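Local coordinates for Maltose/maltodextrin transport permease homologue (Bdellovibrio bacteriovorus HD100, PDB 6FFL), which binds maltotriose through this solute-binding domain, which is fused to the membrane subunit MalF and probably feeds maltodextrins into an ABC transporter, at residues 19-24 and 304-309; 87-92 and 293-298; 172-177 and 194-199; 176-181 and 349-354. All coordinates share one frame; numbering follows the deposited sequence.

Contact 1. Residues 19-24 and 304-309; sequences LAEALE and AEKVGV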
loop_
_atom_site.group_PDB
_atom_site.type_symbol
_atom_site.label_atom_id
_atom_site.label_comp_id
_atom_site.label_asym_id
_atom_site.label_seq_id
_atom_site.Cartn_x
_atom_site.Cartn_y
_atom_site.Cartn_z
ATOM N N LEU A 19 11.773 8.417 9.630
ATOM C CA LEU A 19 12.967 8.308 8.792
ATOM C C LEU A 19 13.962 9.422 9.096
ATOM O O LEU A 19 15.167 9.174 9.239
ATOM C CB LEU A 19 12.577 8.331 7.310
ATOM C CG LEU A 19 13.744 8.295 6.330
ATOM C CD1 LEU A 19 14.503 6.992 6.465
ATOM C CD2 LEU A 19 13.226 8.461 4.903
ATOM N N ALA A 20 13.473 10.655 9.212
ATOM C CA ALA A 20 14.362 11.775 9.506
ATOM C C ALA A 20 15.094 11.573 10.829
ATOM O O ALA A 20 16.293 11.856 10.931
ATOM C CB ALA A 20 13.573 13.083 9.522
ATOM N N GLU A 21 14.390 11.091 11.859
ATOM C CA GLU A 21 15.052 10.826 13.133
ATOM C C GLU A 21 16.111 9.739 12.980
ATOM O O GLU A 21 17.222 9.862 13.509
ATOM C CB GLU A 21 14.020 10.429 14.190
ATOM C CG GLU A 21 14.618 9.992 15.522
ATOM C CD GLU A 21 13.567 9.715 16.588
ATOM O OE1 GLU A 21 12.370 9.992 16.353
ATOM O OE2 GLU A 21 13.942 9.224 17.674
ATOM N N ALA A 22 15.784 8.673 12.247
ATOM C CA ALA A 22 16.748 7.600 12.028
ATOM C C ALA A 22 17.951 8.091 11.230
ATOM O O ALA A 22 19.092 7.735 11.538
ATOM C CB ALA A 22 16.066 6.430 11.314
ATOM N N LEU A 23 17.716 8.900 10.193
ATOM C CA LEU A 23 18.825 9.393 9.381
ATOM C C LEU A 23 19.722 10.321 10.188
ATOM O O LEU A 23 20.943 10.327 10.010
ATOM C CB LEU A 23 18.294 10.106 8.138
ATOM C CG LEU A 23 17.622 9.247 7.064
ATOM C CD1 LEU A 23 17.222 10.122 5.880
ATOM C CD2 LEU A 23 18.564 8.122 6.618
ATOM N N GLU A 24 19.131 11.106 11.089
ATOM C CA GLU A 24 19.924 11.990 11.933
ATOM C C GLU A 24 20.857 11.184 12.829
ATOM O O GLU A 24 22.029 11.540 13.003
ATOM C CB GLU A 24 18.975 12.880 12.737
ATOM C CG GLU A 24 19.593 13.765 13.794
ATOM C CD GLU A 24 18.523 14.489 14.604
ATOM O OE1 GLU A 24 17.721 15.235 13.999
ATOM O OE2 GLU A 24 18.474 14.299 15.839
ATOM N N ALA A 304 7.885 0.871 14.733
ATOM C CA ALA A 304 6.841 0.156 15.467
ATOM C C ALA A 304 6.303 1.002 16.616
ATOM O O ALA A 304 5.091 1.034 16.859
ATOM C CB ALA A 304 7.381 -1.186 15.975
ATOM N N GLU A 305 7.183 1.735 17.300
ATOM C CA GLU A 305 6.756 2.522 18.451
ATOM C C GLU A 305 5.996 3.777 18.036
ATOM O O GLU A 305 4.997 4.137 18.671
ATOM C CB GLU A 305 7.971 2.889 19.299
ATOM C CG GLU A 305 7.683 3.805 20.477
ATOM C CD GLU A 305 8.946 4.119 21.261
ATOM O OE1 GLU A 305 9.814 4.847 20.731
ATOM O OE2 GLU A 305 9.082 3.616 22.396
ATOM N N LYS A 306 6.443 4.452 16.983
ATOM C CA LYS A 306 5.901 5.765 16.662
ATOM C C LYS A 306 4.753 5.728 15.660
ATOM O O LYS A 306 3.874 6.596 15.723
ATOM C CB LYS A 306 7.023 6.677 16.165
ATOM C CG LYS A 306 8.130 6.833 17.210
ATOM C CD LYS A 306 8.743 8.216 17.208
ATOM C CE LYS A 306 9.681 8.391 18.400
ATOM N NZ LYS A 306 10.224 9.772 18.475
ATOM N N VAL A 307 4.709 4.757 14.742
ATOM C CA VAL A 307 3.615 4.674 13.779
ATOM C C VAL A 307 2.923 3.319 13.784
ATOM O O VAL A 307 2.014 3.096 12.983
ATOM C CB VAL A 307 4.067 5.054 12.349
ATOM C CG1 VAL A 307 4.646 6.476 12.360
ATOM C CG2 VAL A 307 5.072 4.033 11.756
ATOM N N GLY A 308 3.319 2.406 14.665
ATOM C CA GLY A 308 2.467 1.296 15.034
ATOM C C GLY A 308 2.476 0.095 14.121
ATOM O O GLY A 308 1.609 -0.775 14.277
ATOM N N VAL A 309 3.427 0.002 13.184
ATOM C CA VAL A 309 3.427 -1.072 12.195
ATOM C C VAL A 309 4.223 -2.280 12.685
ATOM O O VAL A 309 4.996 -2.188 13.646
ATOM C CB VAL A 309 3.967 -0.570 10.840
ATOM C CG1 VAL A 309 3.041 0.518 10.281
ATOM C CG2 VAL A 309 5.391 -0.048 10.977
#
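The carboxylate of Glu21 is the flat group of this contact, and Lys306 meets it from the side of one oxygen and not over a face. NZ of Lys306 gives a hydrogen bond to OE1 of Glu21 at 3.0 Å, taking the syn lone pair, the one on the side of the second oxygen. Seen from OE1, the angle between CD of Glu21 and the ammonium nitrogen is about 122°, close to the direction expected for an sp2 lone pair. The salt bridge is one-oxygen only, for OE2 of Glu21 stays 3.8 Å from NZ of Lys306. Behind the charge, CE of Lys306 passes OE1 of Glu21 at 3.7 Å.

Both side chains must span a wide gap between helix 13-29 and helix 297-307. Glu21 does so fully stretched, with CG anti to the backbone N (chi1 174°), while the lysine bends once, at chi2, and then runs straight; the two cross at about a right angle. Deeper in the same interface the aliphatic part of Lys306 touches Val18, and Val307 rests on His15 and Val18, so that the ion pair lies at the outer margin of a packed interface.

With one hydrogen-bonded ion pair, little buried area and an exposed lysine, this is a worked case of a surface salt bridge between helices far apart in sequence. Solvent probably screens it, so its gain is likely to be modest. Glu305 brings a second carboxylate to the same neighbourhood, which would make the setting slightly more negative and thus favourable to the lysine charge.

Contact 2. Residues 87-92 and 293-298; sequences SDYFQN and YLTSTP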
loop_
_atom_site.group_PDB
_atom_site.type_symbol
_atom_site.label_atom_id
_atom_site.label_comp_id
_atom_site.label_asym_id
_atom_site.label_seq_id
_atom_site.Cartn_x
_atom_site.Cartn_y
_atom_site.Cartn_z
ATOM N N SER A 87 22.884 -14.929 2.762
ATOM C CA SER A 87 21.655 -15.712 2.883
ATOM C C SER A 87 21.157 -15.769 4.325
ATOM O O SER A 87 19.944 -15.714 4.571
ATOM C CB SER A 87 21.876 -17.123 2.342
ATOM O OG SER A 87 21.100 -18.072 3.053
ATOM N N ASP A 88 22.068 -15.890 5.294
ATOM C CA ASP A 88 21.645 -15.875 6.690
ATOM C C ASP A 88 20.938 -14.574 7.060
ATOM O O ASP A 88 20.187 -14.542 8.040
ATOM C CB ASP A 88 22.848 -16.109 7.605
ATOM C CG ASP A 88 23.314 -17.555 7.591
ATOM O OD1 ASP A 88 22.488 -18.451 7.306
ATOM O OD2 ASP A 88 24.509 -17.795 7.862
ATOM N N TYR A 89 21.154 -13.505 6.297
ATOM C CA TYR A 89 20.443 -12.261 6.549
ATOM C C TYR A 89 18.940 -12.441 6.359
ATOM O O TYR A 89 18.145 -12.077 7.232
ATOM C CB TYR A 89 20.987 -11.162 5.632
ATOM C CG TYR A 89 20.273 -9.840 5.744
ATOM C CD1 TYR A 89 19.224 -9.525 4.888
ATOM C CD2 TYR A 89 20.649 -8.899 6.698
ATOM C CE1 TYR A 89 18.559 -8.320 4.988
ATOM C CE2 TYR A 89 19.988 -7.686 6.805
ATOM C CZ TYR A 89 18.947 -7.403 5.947
ATOM O OH TYR A 89 18.282 -6.200 6.032
ATOM N N PHE A 90 18.527 -13.007 5.220
ATOM C CA PHE A 90 17.111 -12.985 4.867
ATOM C C PHE A 90 16.272 -13.926 5.725
ATOM O O PHE A 90 15.074 -13.674 5.895
ATOM C CB PHE A 90 16.942 -13.295 3.378
ATOM C CG PHE A 90 17.322 -12.134 2.496
ATOM C CD1 PHE A 90 16.465 -11.057 2.354
ATOM C CD2 PHE A 90 18.556 -12.098 1.867
ATOM C CE1 PHE A 90 16.813 -9.965 1.583
ATOM C CE2 PHE A 90 18.913 -11.004 1.086
ATOM C CZ PHE A 90 18.037 -9.939 0.953
ATOM N N GLN A 91 16.867 -14.988 6.276
ATOM C CA GLN A 91 16.102 -15.891 7.130
ATOM C C GLN A 91 15.673 -15.238 8.439
ATOM O O GLN A 91 14.836 -15.806 9.147
ATOM C CB GLN A 91 16.901 -17.170 7.421
ATOM C CG GLN A 91 18.336 -16.934 7.861
ATOM C CD GLN A 91 19.046 -18.196 8.356
ATOM O OE1 GLN A 91 19.006 -18.527 9.546
ATOM N NE2 GLN A 91 19.718 -18.889 7.443
ATOM N N ASN A 92 16.215 -14.068 8.772
ATOM C CA ASN A 92 15.848 -13.376 10.004
ATOM C C ASN A 92 14.606 -12.520 9.847
ATOM O O ASN A 92 14.169 -11.896 10.828
ATOM C CB ASN A 92 17.007 -12.498 10.492
ATOM C CG ASN A 92 18.238 -13.300 10.863
ATOM O OD1 ASN A 92 19.366 -12.831 10.695
ATOM N ND2 ASN A 92 18.034 -14.519 11.358
ATOM N N TYR A 293 21.497 -0.373 8.324
ATOM C CA TYR A 293 20.997 0.398 9.461
ATOM C C TYR A 293 19.478 0.574 9.401
ATOM O O TYR A 293 18.782 0.406 10.416
ATOM C CB TYR A 293 21.692 1.757 9.515
ATOM C CG TYR A 293 21.129 2.670 10.574
ATOM C CD1 TYR A 293 21.366 2.425 11.922
ATOM C CD2 TYR A 293 20.364 3.772 10.230
ATOM C CE1 TYR A 293 20.851 3.253 12.901
ATOM C CE2 TYR A 293 19.846 4.613 11.202
ATOM C CZ TYR A 293 20.091 4.345 12.533
ATOM O OH TYR A 293 19.579 5.173 13.501
ATOM N N LEU A 294 18.941 0.927 8.230
ATOM C CA LEU A 294 17.517 1.239 8.149
ATOM C C LEU A 294 16.646 -0.001 8.239
ATOM O O LEU A 294 15.431 0.132 8.421
ATOM C CB LEU A 294 17.197 2.005 6.858
ATOM C CG LEU A 294 17.782 3.421 6.786
ATOM C CD1 LEU A 294 17.545 4.041 5.409
ATOM C CD2 LEU A 294 17.213 4.305 7.895
ATOM N N THR A 295 17.230 -1.193 8.124
ATOM C CA THR A 295 16.502 -2.426 8.356
ATOM C C THR A 295 16.875 -3.062 9.692
ATOM O O THR A 295 16.358 -4.137 10.015
ATOM C CB THR A 295 16.744 -3.419 7.211
ATOM O OG1 THR A 295 18.147 -3.675 7.081
ATOM C CG2 THR A 295 16.200 -2.868 5.875
ATOM N N SER A 296 17.733 -2.412 10.481
ATOM C CA SER A 296 18.146 -2.970 11.762
ATOM C C SER A 296 16.996 -2.902 12.761
ATOM O O SER A 296 16.064 -2.108 12.625
ATOM C CB SER A 296 19.380 -2.240 12.319
ATOM O OG SER A 296 19.086 -0.927 12.770
ATOM N N THR A 297 17.067 -3.762 13.774
ATOM C CA THR A 297 15.954 -3.854 14.713
ATOM C C THR A 297 15.728 -2.560 15.492
ATOM O O THR A 297 14.554 -2.193 15.689
ATOM C CB THR A 297 16.172 -5.067 15.629
ATOM O OG1 THR A 297 15.845 -6.251 14.892
ATOM C CG2 THR A 297 15.271 -5.001 16.892
ATOM N N PRO A 298 16.754 -1.813 15.918
ATOM C CA PRO A 298 16.474 -0.508 16.542
ATOM C C PRO A 298 15.650 0.426 15.672
ATOM O O PRO A 298 14.738 1.085 16.189
ATOM C CB PRO A 298 17.879 0.040 16.827
ATOM C CG PRO A 298 18.679 -1.189 17.099
ATOM C CD PRO A 298 18.165 -2.211 16.118
#
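Tyr89 and Thr295 meet through their hydroxyls, and this polar interaction carries the whole contact. OH of Tyr89 donates to OG1 of Thr295 at 2.7 Å, a short bond in which the acceptor sits at the edge of the phenol ring and in its plane. CG of Tyr89 stands anti to the backbone N (chi1 177°), which sends the ring outward from its helical turn until it reaches the threonine at about a right angle. OG1 of Thr295 passes the chain of bonds on: it is bonded in turn to the carbonyl of Leu291, so it accepts from the phenol and donates to its own helix end.

A second set of hydrogen bonds shapes the link between helices 281-294 and 297-307. There the carbonyl O of Tyr293 is gripped twice by the same residue, by OG of Ser296 at 2.7 Å and by the backbone N of Ser296 at 3.0 Å. The hydroxyl comes in at a C=O···O angle of 135°, only 15° from the carbonyl plane. Ser296 holds the N-cap position of the next helix, yet its side chain is turned back to the helix it leaves.

Apolar packing flanks the bridge. CD1 of Tyr89 lies 3.8 Å above the centre of the Phe90 ring, Phe90 stacks with His105, and Ile108 of strand 104-109 touches both Tyr89 and Thr295. A short turn between two consecutive helices, 281-294 and 297-307, is thus tied through buried Thr295 to a peripheral turn, in the amino-terminal lobe of a periplasmic-binding-protein fold.

Contact 3. Residues 172-177 and 194-199; sequences PAFGEA and KDTFQF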
loop_
_atom_site.group_PDB
_atom_site.type_symbol
_atom_site.label_atom_id
_atom_site.label_comp_id
_atom_site.label_asym_id
_atom_site.label_seq_id
_atom_site.Cartn_x
_atom_site.Cartn_y
_atom_site.Cartn_z
ATOM N N PRO A 172 -11.571 -10.650 -5.658
ATOM C CA PRO A 172 -11.746 -12.069 -5.317
ATOM C C PRO A 172 -12.992 -12.351 -4.496
ATOM O O PRO A 172 -13.472 -13.490 -4.517
ATOM C CB PRO A 172 -10.473 -12.404 -4.523
ATOM C CG PRO A 172 -9.979 -11.088 -3.998
ATOM C CD PRO A 172 -10.332 -10.100 -5.069
ATOM N N ALA A 173 -13.534 -11.362 -3.778
ATOM C CA ALA A 173 -14.779 -11.601 -3.051
ATOM C C ALA A 173 -15.960 -11.763 -3.998
ATOM O O ALA A 173 -16.978 -12.357 -3.616
ATOM C CB ALA A 173 -15.042 -10.459 -2.057
ATOM N N PHE A 174 -15.847 -11.259 -5.225
ATOM C CA PHE A 174 -16.879 -11.438 -6.234
ATOM C C PHE A 174 -16.568 -12.580 -7.187
ATOM O O PHE A 174 -17.341 -12.819 -8.115
ATOM C CB PHE A 174 -17.085 -10.139 -7.028
ATOM C CG PHE A 174 -17.851 -9.084 -6.271
ATOM C CD1 PHE A 174 -19.211 -9.236 -6.032
ATOM C CD2 PHE A 174 -17.218 -7.947 -5.806
ATOM C CE1 PHE A 174 -19.918 -8.270 -5.341
ATOM C CE2 PHE A 174 -17.914 -6.976 -5.105
ATOM C CZ PHE A 174 -19.272 -7.136 -4.879
ATOM N N GLY A 175 -15.465 -13.296 -6.978
ATOM C CA GLY A 175 -15.090 -14.380 -7.864
ATOM C C GLY A 175 -13.589 -14.509 -8.056
ATOM O O GLY A 175 -12.834 -14.618 -7.090
ATOM N N GLU A 176 -13.144 -14.485 -9.305
ATOM C CA GLU A 176 -11.767 -14.833 -9.611
ATOM C C GLU A 176 -10.795 -13.736 -9.176
ATOM O O GLU A 176 -11.105 -12.542 -9.234
ATOM C CB GLU A 176 -11.619 -15.088 -11.110
ATOM C CG GLU A 176 -12.420 -16.261 -11.643
ATOM C CD GLU A 176 -12.763 -16.108 -13.110
ATOM O OE1 GLU A 176 -13.817 -15.498 -13.424
ATOM O OE2 GLU A 176 -11.970 -16.593 -13.951
ATOM N N ALA A 177 -9.598 -14.156 -8.762
ATOM C CA ALA A 177 -8.489 -13.233 -8.542
ATOM C C ALA A 177 -8.137 -12.508 -9.841
ATOM O O ALA A 177 -8.443 -12.973 -10.938
ATOM C CB ALA A 177 -7.261 -13.983 -8.018
ATOM N N LYS A 194 -16.250 -6.997 -13.218
ATOM C CA LYS A 194 -17.465 -6.247 -13.531
ATOM C C LYS A 194 -18.265 -5.968 -12.262
ATOM O O LYS A 194 -18.717 -4.836 -12.034
ATOM C CB LYS A 194 -18.313 -7.016 -14.545
ATOM C CG LYS A 194 -19.642 -6.340 -14.890
ATOM C CD LYS A 194 -20.568 -7.310 -15.602
ATOM C CE LYS A 194 -20.893 -8.503 -14.714
ATOM N NZ LYS A 194 -22.254 -8.404 -14.123
ATOM N N ASP A 195 -18.419 -6.987 -11.407
ATOM C CA ASP A 195 -19.203 -6.838 -10.183
ATOM C C ASP A 195 -18.539 -5.857 -9.218
ATOM O O ASP A 195 -19.229 -5.111 -8.504
ATOM C CB ASP A 195 -19.390 -8.200 -9.504
ATOM C CG ASP A 195 -20.445 -9.073 -10.187
ATOM O OD1 ASP A 195 -21.179 -8.585 -11.073
ATOM O OD2 ASP A 195 -20.539 -10.263 -9.824
ATOM N N THR A 196 -17.205 -5.856 -9.173
ATOM C CA THR A 196 -16.474 -4.890 -8.354
ATOM C C THR A 196 -16.723 -3.468 -8.836
ATOM O O THR A 196 -17.001 -2.563 -8.038
ATOM C CB THR A 196 -14.972 -5.205 -8.396
ATOM O OG1 THR A 196 -14.737 -6.491 -7.806
ATOM C CG2 THR A 196 -14.189 -4.165 -7.616
ATOM N N PHE A 197 -16.583 -3.248 -10.145
ATOM C CA PHE A 197 -16.930 -1.962 -10.734
ATOM C C PHE A 197 -18.344 -1.550 -10.356
ATOM O O PHE A 197 -18.589 -0.391 -9.994
ATOM C CB PHE A 197 -16.813 -2.024 -12.259
ATOM C CG PHE A 197 -15.400 -2.064 -12.771
ATOM C CD1 PHE A 197 -14.323 -1.800 -11.938
ATOM C CD2 PHE A 197 -15.151 -2.392 -14.098
ATOM C CE1 PHE A 197 -13.024 -1.825 -12.428
ATOM C CE2 PHE A 197 -13.850 -2.433 -14.597
ATOM C CZ PHE A 197 -12.783 -2.152 -13.748
ATOM N N GLN A 198 -19.298 -2.484 -10.446
ATOM C CA GLN A 198 -20.685 -2.115 -10.182
ATOM C C GLN A 198 -20.932 -1.871 -8.704
ATOM O O GLN A 198 -21.753 -1.011 -8.356
ATOM C CB GLN A 198 -21.642 -3.184 -10.719
ATOM C CG GLN A 198 -21.395 -3.527 -12.184
ATOM C CD GLN A 198 -22.416 -4.488 -12.781
ATOM O OE1 GLN A 198 -23.082 -4.165 -13.768
ATOM N NE2 GLN A 198 -22.537 -5.675 -12.190
ATOM N N PHE A 199 -20.253 -2.624 -7.833
ATOM C CA PHE A 199 -20.423 -2.456 -6.390
ATOM C C PHE A 199 -20.054 -1.045 -5.966
ATOM O O PHE A 199 -20.789 -0.397 -5.208
ATOM C CB PHE A 199 -19.564 -3.491 -5.650
ATOM C CG PHE A 199 -19.583 -3.348 -4.151
ATOM C CD1 PHE A 199 -20.734 -3.624 -3.422
ATOM C CD2 PHE A 199 -18.446 -2.935 -3.477
ATOM C CE1 PHE A 199 -20.744 -3.494 -2.051
ATOM C CE2 PHE A 199 -18.453 -2.801 -2.101
ATOM C CZ PHE A 199 -19.593 -3.080 -1.391
#
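This is a mainly apolar aromatic contact between the end of a short helix and a longer one: Phe174, just beyond helix 170-173, lies against helix 191-205 in the lobe that carries the smaller, four-stranded sheet. The ring takes three neighbours from two adjoining turns, Asp195 and Thr196 and then Phe199. CB of Asp195 sits over one face as a CH-pi contact, 4.0 Å from the centroid and 29° off the ring normal. CD2 of Phe174 comes within 3.5 Å of OG1 of Thr196, whose hydroxyl is already bonded to the carbonyl of Ala192, so it meets the ring as a packing atom. Farther along, CZ of Phe174 touches CB of Phe199 at 3.7 Å. The two rings themselves are inclined, with planes at 54° and centroids 5.7 Å apart.

Polar and apolar roles are divided within Asp195. While its methylene lies over the ring, OD1 of Asp195 receives NZ of Lys194 at 3.2 Å, nearly along the C-O axis, in a salt bridge that would steady the carboxylate.

The chain reverses right after the aromatic residue. Gly175 has positive phi and a backbone conformation that calls for glycine, and its N bonds to O of Pro172.

Around Phe174, Ile256 closes on the ring, and Phe170 of helix 170-173 meets Phe199. On another flank of helix 191-205, Phe197 stacks with Tyr358 of helix 346-362 and reaches Pro368 and Ala371 of helix 368-384.

Contact 4. Residues 176-181 and 349-354; sequences EAFLKA and AVWDSL. With GLC (alpha-D-glucopyranose), chain B.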
loop_
_atom_site.group_PDB
_atom_site.type_symbol
_atom_site.label_atom_id
_atom_site.label_comp_id
_atom_site.label_asym_id
_atom_site.label_seq_id
_atom_site.Cartn_x
_atom_site.Cartn_y
_atom_site.Cartn_z
ATOM N N GLU A 176 -13.144 -14.485 -9.305
ATOM C CA GLU A 176 -11.767 -14.833 -9.611
ATOM C C GLU A 176 -10.795 -13.736 -9.176
ATOM O O GLU A 176 -11.105 -12.542 -9.234
ATOM C CB GLU A 176 -11.619 -15.088 -11.110
ATOM C CG GLU A 176 -12.420 -16.261 -11.643
ATOM C CD GLU A 176 -12.763 -16.108 -13.110
ATOM O OE1 GLU A 176 -13.817 -15.498 -13.424
ATOM O OE2 GLU A 176 -11.970 -16.593 -13.951
ATOM N N ALA A 177 -9.598 -14.156 -8.762
ATOM C CA ALA A 177 -8.489 -13.233 -8.542
ATOM C C ALA A 177 -8.137 -12.508 -9.841
ATOM O O ALA A 177 -8.443 -12.973 -10.938
ATOM C CB ALA A 177 -7.261 -13.983 -8.018
ATOM N N PHE A 178 -7.462 -11.359 -9.717
ATOM C CA PHE A 178 -7.167 -10.578 -10.918
ATOM C C PHE A 178 -5.916 -11.049 -11.644
ATOM O O PHE A 178 -5.638 -10.564 -12.742
ATOM C CB PHE A 178 -7.057 -9.076 -10.591
ATOM C CG PHE A 178 -5.907 -8.702 -9.674
ATOM C CD1 PHE A 178 -4.628 -8.528 -10.171
ATOM C CD2 PHE A 178 -6.134 -8.444 -8.325
ATOM C CE1 PHE A 178 -3.575 -8.160 -9.338
ATOM C CE2 PHE A 178 -5.087 -8.068 -7.480
ATOM C CZ PHE A 178 -3.804 -7.926 -7.993
ATOM N N LEU A 179 -5.167 -11.972 -11.063
ATOM C CA LEU A 179 -4.017 -12.594 -11.703
ATOM C C LEU A 179 -4.213 -14.099 -11.622
ATOM O O LEU A 179 -4.625 -14.614 -10.580
ATOM C CB LEU A 179 -2.724 -12.172 -10.988
ATOM C CG LEU A 179 -1.348 -12.133 -11.634
ATOM C CD1 LEU A 179 -1.360 -11.326 -12.923
ATOM C CD2 LEU A 179 -0.367 -11.540 -10.620
ATOM N N LYS A 180 -3.943 -14.802 -12.716
ATOM C CA LYS A 180 -4.082 -16.250 -12.695
ATOM C C LYS A 180 -3.009 -16.875 -11.804
ATOM O O LYS A 180 -2.107 -16.202 -11.299
ATOM C CB LYS A 180 -4.003 -16.821 -14.106
ATOM C CG LYS A 180 -5.233 -16.553 -14.946
ATOM C CD LYS A 180 -5.092 -17.183 -16.313
ATOM C CE LYS A 180 -6.409 -17.152 -17.065
ATOM N NZ LYS A 180 -6.319 -17.857 -18.377
ATOM N N ALA A 181 -3.118 -18.195 -11.620
ATOM C CA ALA A 181 -2.244 -18.892 -10.682
ATOM C C ALA A 181 -0.780 -18.794 -11.088
ATOM O O ALA A 181 0.104 -18.802 -10.224
ATOM C CB ALA A 181 -2.657 -20.359 -10.567
ATOM N N ALA A 349 1.355 -3.872 -15.623
ATOM C CA ALA A 349 0.384 -3.727 -16.697
ATOM C C ALA A 349 -1.041 -3.849 -16.174
ATOM O O ALA A 349 -1.944 -3.140 -16.639
ATOM C CB ALA A 349 0.639 -4.778 -17.778
ATOM N N VAL A 350 -1.261 -4.750 -15.214
ATOM C CA VAL A 350 -2.596 -4.917 -14.641
ATOM C C VAL A 350 -3.027 -3.644 -13.925
ATOM O O VAL A 350 -4.142 -3.149 -14.133
ATOM C CB VAL A 350 -2.644 -6.134 -13.702
ATOM C CG1 VAL A 350 -3.971 -6.145 -12.940
ATOM C CG2 VAL A 350 -2.495 -7.434 -14.496
ATOM N N TRP A 351 -2.158 -3.096 -13.067
ATOM C CA TRP A 351 -2.518 -1.866 -12.361
ATOM C C TRP A 351 -2.821 -0.736 -13.337
ATOM O O TRP A 351 -3.790 0.014 -13.162
ATOM C CB TRP A 351 -1.388 -1.420 -11.433
ATOM C CG TRP A 351 -1.115 -2.260 -10.239
ATOM C CD1 TRP A 351 0.117 -2.667 -9.810
ATOM C CD2 TRP A 351 -2.064 -2.759 -9.273
ATOM N NE1 TRP A 351 -0.007 -3.401 -8.646
ATOM C CE2 TRP A 351 -1.331 -3.471 -8.299
ATOM C CE3 TRP A 351 -3.459 -2.675 -9.140
ATOM C CZ2 TRP A 351 -1.940 -4.101 -7.213
ATOM C CZ3 TRP A 351 -4.062 -3.308 -8.055
ATOM C CH2 TRP A 351 -3.300 -4.006 -7.109
ATOM N N ASP A 352 -1.957 -0.552 -14.337
ATOM C CA ASP A 352 -2.129 0.577 -15.248
ATOM C C ASP A 352 -3.399 0.438 -16.075
ATOM O O ASP A 352 -4.104 1.427 -16.299
ATOM C CB ASP A 352 -0.904 0.716 -16.150
ATOM C CG ASP A 352 0.335 1.184 -15.380
ATOM O OD1 ASP A 352 0.172 1.797 -14.311
ATOM O OD2 ASP A 352 1.462 0.943 -15.853
ATOM N N SER A 353 -3.694 -0.775 -16.551
ATOM C CA SER A 353 -4.918 -1.002 -17.315
ATOM C C SER A 353 -6.156 -0.806 -16.449
ATOM O O SER A 353 -7.132 -0.178 -16.881
ATOM C CB SER A 353 -4.910 -2.408 -17.912
ATOM O OG SER A 353 -6.061 -2.625 -18.707
ATOM N N LEU A 354 -6.140 -1.340 -15.227
ATOM C CA LEU A 354 -7.286 -1.170 -14.340
ATOM C C LEU A 354 -7.557 0.303 -14.065
ATOM O O LEU A 354 -8.718 0.738 -14.042
ATOM C CB LEU A 354 -7.048 -1.924 -13.033
ATOM C CG LEU A 354 -7.199 -3.440 -13.067
ATOM C CD1 LEU A 354 -6.769 -4.006 -11.714
ATOM C CD2 LEU A 354 -8.650 -3.819 -13.385
HETATM C C1 GLC B . -0.096 -0.118 -5.076
HETATM C C2 GLC B . 1.121 -0.654 -5.833
HETATM C C3 GLC B . 1.428 0.266 -7.020
HETATM C C4 GLC B . 0.207 0.387 -7.914
HETATM C C5 GLC B . -0.998 0.875 -7.097
HETATM C C6 GLC B . -2.270 0.794 -7.935
HETATM O O2 GLC B . 2.263 -0.765 -4.961
HETATM O O3 GLC B . 2.521 -0.274 -7.794
HETATM O O4 GLC B . 0.490 1.320 -8.969
HETATM O O5 GLC B . -1.194 -0.006 -5.985
HETATM O O6 GLC B . -3.372 1.485 -7.307
#
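The maltotriose pocket has an aromatic wall in Trp351, on helix 346-362, and this contact supplies its backing. One face of the indole receives a glucose unit: CD1 of Trp351 lies 3.6 Å from C4 of the sugar, and C6 stands 3.7 Å above the ring plane, toward the rim. On the other side of that plane comes Phe178, from the loop between helices 170-173 and 191-205. CZ of Phe178 touches CH2 of Trp351 at 4.0 Å, with the two ring planes inclined by 47°.

Phe178 is also held from the helix. Its CD1 meets CG1 of Val350 at 3.7 Å, and CD1 of Leu179 reaches the other methyl, CG2 of Val350, at 4.3 Å, so that the valine fits between two loop side chains. With chi1 at 64°, CG of Phe178 lies between its backbone N and carbonyl carbon, a crowded position that turns the ring toward the helix.

No hydrogen bond joins the two segments. Polar recognition is left to the pocket, where the same glucose is bonded to Glu43, Asp67, Glu163 and Arg348, and to the backbone N of Phe165. Asp352 forms a salt bridge to Arg348, a second-shell link that would orient the sugar-binding arginine. A sugar lying on an aromatic platform, with acids and an arginine about its hydroxyls, is a familiar arrangement in maltodextrin-binding proteins and in carbohydrate sites generally.

The four contacts form two groups in a two-lobed binding protein. Contacts 1 and 2, centres 16 Å apart, share helix 297-307 and touch through Leu19, Ala22 and Leu23 against Tyr293 and Leu294. Contacts 3 and 4, centres 12 Å apart, share Glu176 and Ala177, which lie between the residues packing on helix 191-205 and those packing on helix 346-362. Centres in different groups are 32 to 38 Å apart. Along the chain, contact 1 encloses contact 2, which encloses contact 3, whereas contact 4 crosses the first two by pairing the loop after helix 170-173 with helix 346-362. The chain thus leaves the first lobe, returns, and crosses again to the second, at the sugar pocket.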